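Local coordinates for protein peptide chain release factor subunit 1 (Aeropyrum pernix, PDB 3AGK) that probably directs the termination of translation by recognising all three stop codons as a class 1 release factor of the archaeal and eukaryotic type, at residues Asp135-Glu149 with Lys216-Ala230. Sequence-based numbering, arbitrary orientation.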
loop_
_atom_site.group_PDB
_atom_site.type_symbol
_atom_site.label_atom_id
_atom_site.label_comp_id
_atom_site.label_asym_id
_atom_site.label_seq_id
_atom_site.Cartn_x
_atom_site.Cartn_y
_atom_site.Cartn_z
ATOM N N ASP A 135 -8.739 -1.722 2.277
ATOM C CA ASP A 135 -9.247 -1.265 0.988
ATOM C C ASP A 135 -10.079 0.020 1.056
ATOM O O ASP A 135 -10.251 0.704 0.041
ATOM C CB ASP A 135 -10.034 -2.384 0.308
ATOM C CG ASP A 135 -9.131 -3.417 -0.340
ATOM O OD1 ASP A 135 -9.536 -4.592 -0.420
ATOM O OD2 ASP A 135 -8.014 -3.049 -0.768
ATOM N N MET A 136 -10.589 0.349 2.241
ATOM C CA MET A 136 -11.385 1.566 2.404
ATOM C C MET A 136 -10.643 2.605 3.232
ATOM O O MET A 136 -11.085 3.746 3.367
ATOM C CB MET A 136 -12.749 1.256 3.024
ATOM C CG MET A 136 -13.755 2.420 2.996
ATOM S SD MET A 136 -14.551 2.747 1.400
ATOM C CE MET A 136 -15.983 3.699 1.922
ATOM N N VAL A 137 -9.510 2.202 3.792
ATOM C CA VAL A 137 -8.610 3.144 4.438
ATOM C C VAL A 137 -7.681 3.679 3.355
ATOM O O VAL A 137 -6.872 4.585 3.573
ATOM C CB VAL A 137 -7.772 2.440 5.508
ATOM C CG1 VAL A 137 -6.661 1.641 4.859
ATOM C CG2 VAL A 137 -7.196 3.440 6.461
ATOM N N GLU A 138 -7.834 3.101 2.170
ATOM C CA GLU A 138 -6.881 3.253 1.089
ATOM C C GLU A 138 -7.387 4.215 0.027
ATOM O O GLU A 138 -8.438 3.987 -0.573
ATOM C CB GLU A 138 -6.646 1.881 0.464
ATOM C CG GLU A 138 -5.570 1.814 -0.587
ATOM C CD GLU A 138 -5.637 0.522 -1.379
ATOM O OE1 GLU A 138 -5.665 -0.576 -0.776
ATOM O OE2 GLU A 138 -5.670 0.610 -2.617
ATOM N N ASP A 139 -6.634 5.288 -0.197
ATOM C CA ASP A 139 -6.881 6.196 -1.316
ATOM C C ASP A 139 -7.010 5.416 -2.622
ATOM O O ASP A 139 -6.150 4.600 -2.965
ATOM C CB ASP A 139 -5.742 7.208 -1.465
ATOM C CG ASP A 139 -5.124 7.601 -0.137
ATOM O OD1 ASP A 139 -5.070 8.813 0.151
ATOM O OD2 ASP A 139 -4.689 6.705 0.619
ATOM N N ASN A 140 -8.090 5.659 -3.349
ATOM C CA ASN A 140 -8.219 5.106 -4.678
ATOM C C ASN A 140 -7.355 5.913 -5.633
ATOM O O ASN A 140 -7.870 6.622 -6.493
ATOM C CB ASN A 140 -9.678 5.134 -5.129
ATOM C CG ASN A 140 -10.546 4.148 -4.362
ATOM O OD1 ASN A 140 -11.777 4.215 -4.418
ATOM N ND2 ASN A 140 -9.907 3.224 -3.646
ATOM N N ASN A 141 -6.039 5.825 -5.468
ATOM C CA ASN A 141 -5.126 6.575 -6.322
ATOM C C ASN A 141 -3.966 5.753 -6.888
ATOM O O ASN A 141 -2.899 6.288 -7.175
ATOM C CB ASN A 141 -4.587 7.803 -5.582
ATOM C CG ASN A 141 -3.704 7.440 -4.407
ATOM O OD1 ASN A 141 -3.198 8.321 -3.718
ATOM N ND2 ASN A 141 -3.507 6.144 -4.177
ATOM N N ALA A 142 -4.173 4.454 -7.046
ATOM C CA ALA A 142 -3.099 3.581 -7.508
ATOM C C ALA A 142 -2.892 3.652 -9.028
ATOM O O ALA A 142 -3.852 3.712 -9.812
ATOM C CB ALA A 142 -3.361 2.148 -7.069
ATOM N N ILE A 143 -1.625 3.651 -9.416
ATOM C CA ILE A 143 -1.218 3.550 -10.811
ATOM C C ILE A 143 -0.406 2.269 -11.047
ATOM O O ILE A 143 0.571 1.999 -10.333
ATOM C CB ILE A 143 -0.350 4.758 -11.205
ATOM C CG1 ILE A 143 -1.125 6.058 -10.952
ATOM C CG2 ILE A 143 0.150 4.626 -12.652
ATOM C CD1 ILE A 143 -2.389 6.176 -11.782
ATOM N N GLY A 144 -0.828 1.479 -12.033
ATOM C CA GLY A 144 -0.082 0.306 -12.464
ATOM C C GLY A 144 0.920 0.738 -13.521
ATOM O O GLY A 144 0.684 1.674 -14.271
ATOM N N ILE A 145 2.067 0.083 -13.558
ATOM C CA ILE A 145 3.083 0.383 -14.560
ATOM C C ILE A 145 3.583 -0.927 -15.173
ATOM O O ILE A 145 3.911 -1.879 -14.444
ATOM C CB ILE A 145 4.268 1.142 -13.951
ATOM C CG1 ILE A 145 3.759 2.318 -13.116
ATOM C CG2 ILE A 145 5.263 1.605 -15.055
ATOM C CD1 ILE A 145 4.594 2.570 -11.906
ATOM N N ILE A 146 3.602 -0.969 -16.503
ATOM C CA ILE A 146 4.163 -2.090 -17.255
ATOM C C ILE A 146 5.292 -1.551 -18.136
ATOM O O ILE A 146 5.061 -0.712 -19.000
ATOM C CB ILE A 146 3.097 -2.805 -18.128
ATOM C CG1 ILE A 146 1.916 -3.254 -17.266
ATOM C CG2 ILE A 146 3.697 -4.015 -18.838
ATOM C CD1 ILE A 146 0.614 -3.481 -18.035
ATOM N N ILE A 147 6.518 -1.998 -17.860
ATOM C CA ILE A 147 7.674 -1.758 -18.724
ATOM C C ILE A 147 7.851 -2.968 -19.636
ATOM O O ILE A 147 7.957 -4.100 -19.160
ATOM C CB ILE A 147 8.968 -1.526 -17.907
ATOM C CG1 ILE A 147 8.768 -0.394 -16.892
ATOM C CG2 ILE A 147 10.138 -1.197 -18.831
ATOM C CD1 ILE A 147 9.914 -0.276 -15.932
ATOM N N VAL A 148 7.850 -2.732 -20.942
ATOM C CA VAL A 148 7.860 -3.835 -21.891
ATOM C C VAL A 148 9.041 -3.747 -22.831
ATOM O O VAL A 148 9.332 -2.684 -23.387
ATOM C CB VAL A 148 6.615 -3.863 -22.804
ATOM C CG1 VAL A 148 6.530 -5.231 -23.494
ATOM C CG2 VAL A 148 5.354 -3.580 -22.031
ATOM N N GLU A 149 9.699 -4.882 -23.007
ATOM C CA GLU A 149 10.670 -5.072 -24.063
ATOM C C GLU A 149 10.306 -6.381 -24.739
ATOM O O GLU A 149 9.566 -7.191 -24.180
ATOM C CB GLU A 149 12.081 -5.193 -23.494
ATOM C CG GLU A 149 12.726 -3.878 -23.166
ATOM C CD GLU A 149 14.163 -4.041 -22.709
ATOM O OE1 GLU A 149 15.055 -4.161 -23.581
ATOM O OE2 GLU A 149 14.398 -4.040 -21.483
ATOM N N LYS A 216 -11.656 -3.319 -7.741
ATOM C CA LYS A 216 -11.903 -2.729 -6.426
ATOM C C LYS A 216 -11.997 -1.209 -6.500
ATOM O O LYS A 216 -12.291 -0.567 -5.499
ATOM C CB LYS A 216 -10.802 -3.101 -5.427
ATOM C CG LYS A 216 -10.802 -4.543 -4.952
ATOM C CD LYS A 216 -9.756 -4.743 -3.857
ATOM C CE LYS A 216 -8.472 -3.975 -4.177
ATOM N NZ LYS A 216 -7.432 -4.069 -3.105
ATOM N N GLY A 217 -11.714 -0.633 -7.666
ATOM C CA GLY A 217 -11.750 0.815 -7.840
ATOM C C GLY A 217 -10.502 1.560 -7.386
ATOM O O GLY A 217 -10.375 2.769 -7.569
ATOM N N VAL A 218 -9.584 0.819 -6.781
ATOM C CA VAL A 218 -8.309 1.333 -6.319
ATOM C C VAL A 218 -7.380 1.770 -7.459
ATOM O O VAL A 218 -6.655 2.765 -7.338
ATOM C CB VAL A 218 -7.589 0.253 -5.507
ATOM C CG1 VAL A 218 -6.155 0.646 -5.271
ATOM C CG2 VAL A 218 -8.320 0.008 -4.199
ATOM N N LEU A 219 -7.374 1.013 -8.554
ATOM C CA LEU A 219 -6.507 1.340 -9.682
ATOM C C LEU A 219 -7.162 2.396 -10.548
ATOM O O LEU A 219 -8.257 2.184 -11.060
ATOM C CB LEU A 219 -6.206 0.100 -10.536
ATOM C CG LEU A 219 -4.932 0.136 -11.388
ATOM C CD1 LEU A 219 -3.702 0.240 -10.483
ATOM C CD2 LEU A 219 -4.819 -1.119 -12.297
ATOM N N LYS A 220 -6.477 3.519 -10.733
ATOM C CA LYS A 220 -7.004 4.605 -11.552
ATOM C C LYS A 220 -6.383 4.683 -12.949
ATOM O O LYS A 220 -6.943 5.302 -13.853
ATOM C CB LYS A 220 -6.850 5.946 -10.824
ATOM C CG LYS A 220 -7.729 6.062 -9.580
ATOM C CD LYS A 220 -9.188 6.345 -9.928
ATOM C CE LYS A 220 -9.553 7.805 -9.617
ATOM N NZ LYS A 220 -10.976 8.150 -9.922
ATOM N N GLY A 221 -5.228 4.059 -13.134
ATOM C CA GLY A 221 -4.567 4.133 -14.421
ATOM C C GLY A 221 -3.437 3.150 -14.583
ATOM O O GLY A 221 -3.001 2.532 -13.609
ATOM N N VAL A 222 -2.953 3.020 -15.818
ATOM C CA VAL A 222 -1.807 2.159 -16.107
ATOM C C VAL A 222 -0.876 2.885 -17.041
ATOM O O VAL A 222 -1.298 3.431 -18.060
ATOM C CB VAL A 222 -2.236 0.825 -16.755
ATOM C CG1 VAL A 222 -1.000 -0.048 -17.105
ATOM C CG2 VAL A 222 -3.203 0.082 -15.825
ATOM N N ILE A 223 0.393 2.934 -16.676
ATOM C CA ILE A 223 1.391 3.493 -17.565
ATOM C C ILE A 223 2.070 2.333 -18.270
ATOM O O ILE A 223 2.510 1.364 -17.625
ATOM C CB ILE A 223 2.446 4.288 -16.782
ATOM C CG1 ILE A 223 1.816 5.537 -16.152
ATOM C CG2 ILE A 223 3.605 4.681 -17.698
ATOM C CD1 ILE A 223 2.692 6.181 -15.083
ATOM N N VAL A 224 2.143 2.406 -19.591
ATOM C CA VAL A 224 2.973 1.442 -20.310
ATOM C C VAL A 224 4.219 2.185 -20.804
ATOM O O VAL A 224 4.110 3.222 -21.446
ATOM C CB VAL A 224 2.222 0.725 -21.483
ATOM C CG1 VAL A 224 3.174 -0.226 -22.242
ATOM C CG2 VAL A 224 1.023 -0.027 -20.957
ATOM N N ALA A 225 5.392 1.656 -20.468
ATOM C CA ALA A 225 6.670 2.273 -20.828
ATOM C C ALA A 225 7.626 1.230 -21.388
ATOM O O ALA A 225 7.347 0.044 -21.356
ATOM C CB ALA A 225 7.301 2.930 -19.618
ATOM N N GLY A 226 8.769 1.688 -21.867
ATOM C CA GLY A 226 9.788 0.778 -22.344
ATOM C C GLY A 226 10.633 1.447 -23.404
ATOM O O GLY A 226 10.296 2.532 -23.896
ATOM N N PRO A 227 11.747 0.813 -23.764
ATOM C CA PRO A 227 12.551 1.371 -24.854
ATOM C C PRO A 227 12.038 0.904 -26.216
ATOM O O PRO A 227 11.486 -0.195 -26.336
ATOM C CB PRO A 227 13.937 0.801 -24.571
ATOM C CG PRO A 227 13.658 -0.523 -23.912
ATOM C CD PRO A 227 12.407 -0.327 -23.096
ATOM N N GLY A 228 12.197 1.744 -27.228
ATOM C CA GLY A 228 11.861 1.364 -28.587
ATOM C C GLY A 228 10.398 1.051 -28.800
ATOM O O GLY A 228 9.521 1.559 -28.086
ATOM N N LEU A 229 10.131 0.188 -29.775
ATOM C CA LEU A 229 8.777 0.023 -30.297
ATOM C C LEU A 229 7.931 -1.033 -29.581
ATOM O O LEU A 229 6.719 -1.096 -29.774
ATOM C CB LEU A 229 8.856 -0.299 -31.783
ATOM C CG LEU A 229 7.799 0.316 -32.688
ATOM C CD1 LEU A 229 7.693 1.824 -32.498
ATOM C CD2 LEU A 229 8.141 -0.025 -34.120
ATOM N N ALA A 230 8.556 -1.856 -28.755
ATOM C CA ALA A 230 7.835 -3.010 -28.204
ATOM C C ALA A 230 6.535 -2.644 -27.468
ATOM O O ALA A 230 5.522 -3.359 -27.581
ATOM C CB ALA A 230 8.744 -3.846 -27.324
HETATM O O HOH W 1 9.100 -0.777 -25.383
#
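Ile146 and Ile223 mark the tight middle of two parallel strands, 142-149 and 219-226, where Ile146 N donates to Ile223 O at 2.8 Å. It is one of seven backbone hydrogen bonds that run from Ala142 to Val148, interrupted in register by a beta bulge between Ala142 and Ile143. On one face Leu219 turns its CG anti to its own N (chi1 -157°), which carries CD1 across to the neighbouring strand, 3.5 Å from Gly144 N, where glycine presents only backbone. Further along that face Ile146 CD1 meets Val222 CG1 at 3.9 Å, and Val148 CG2 rests against Val224 CG1. The other face carries Ile143 CG2 against Ile223 CD1, 3.8 Å apart. These are central strands of the mixed sheet of eRF1 domain 2, joined through strands 152-159 and 162-170 and helix 188-215; that helix packs on the Ile146 and Leu219 face, while helix 259-269 covers Ile145, Ile147 and Ala225. Both ends are looser. Beyond Val148 a water donates to Val148 O and Pro227 O, and Glu149 sets its CG against the CG-CD edge of Pro227, 3.6 Å from Pro227 CG, while its OE2 accepts a hydrogen bond from Gln258 NE2. An alanine in place of Glu149 would probably uncover that edge of the proline and leave the Gln258 amide without this acceptor. At the opposite end Lys216 NZ forms a salt bridge with OD2 of Asp135, which lies in the poorly ordered stretch 135-138, at 2.6 Å and from above the carboxylate plane, and the exposed Asn140 packs its ND2 against Val218 CG2.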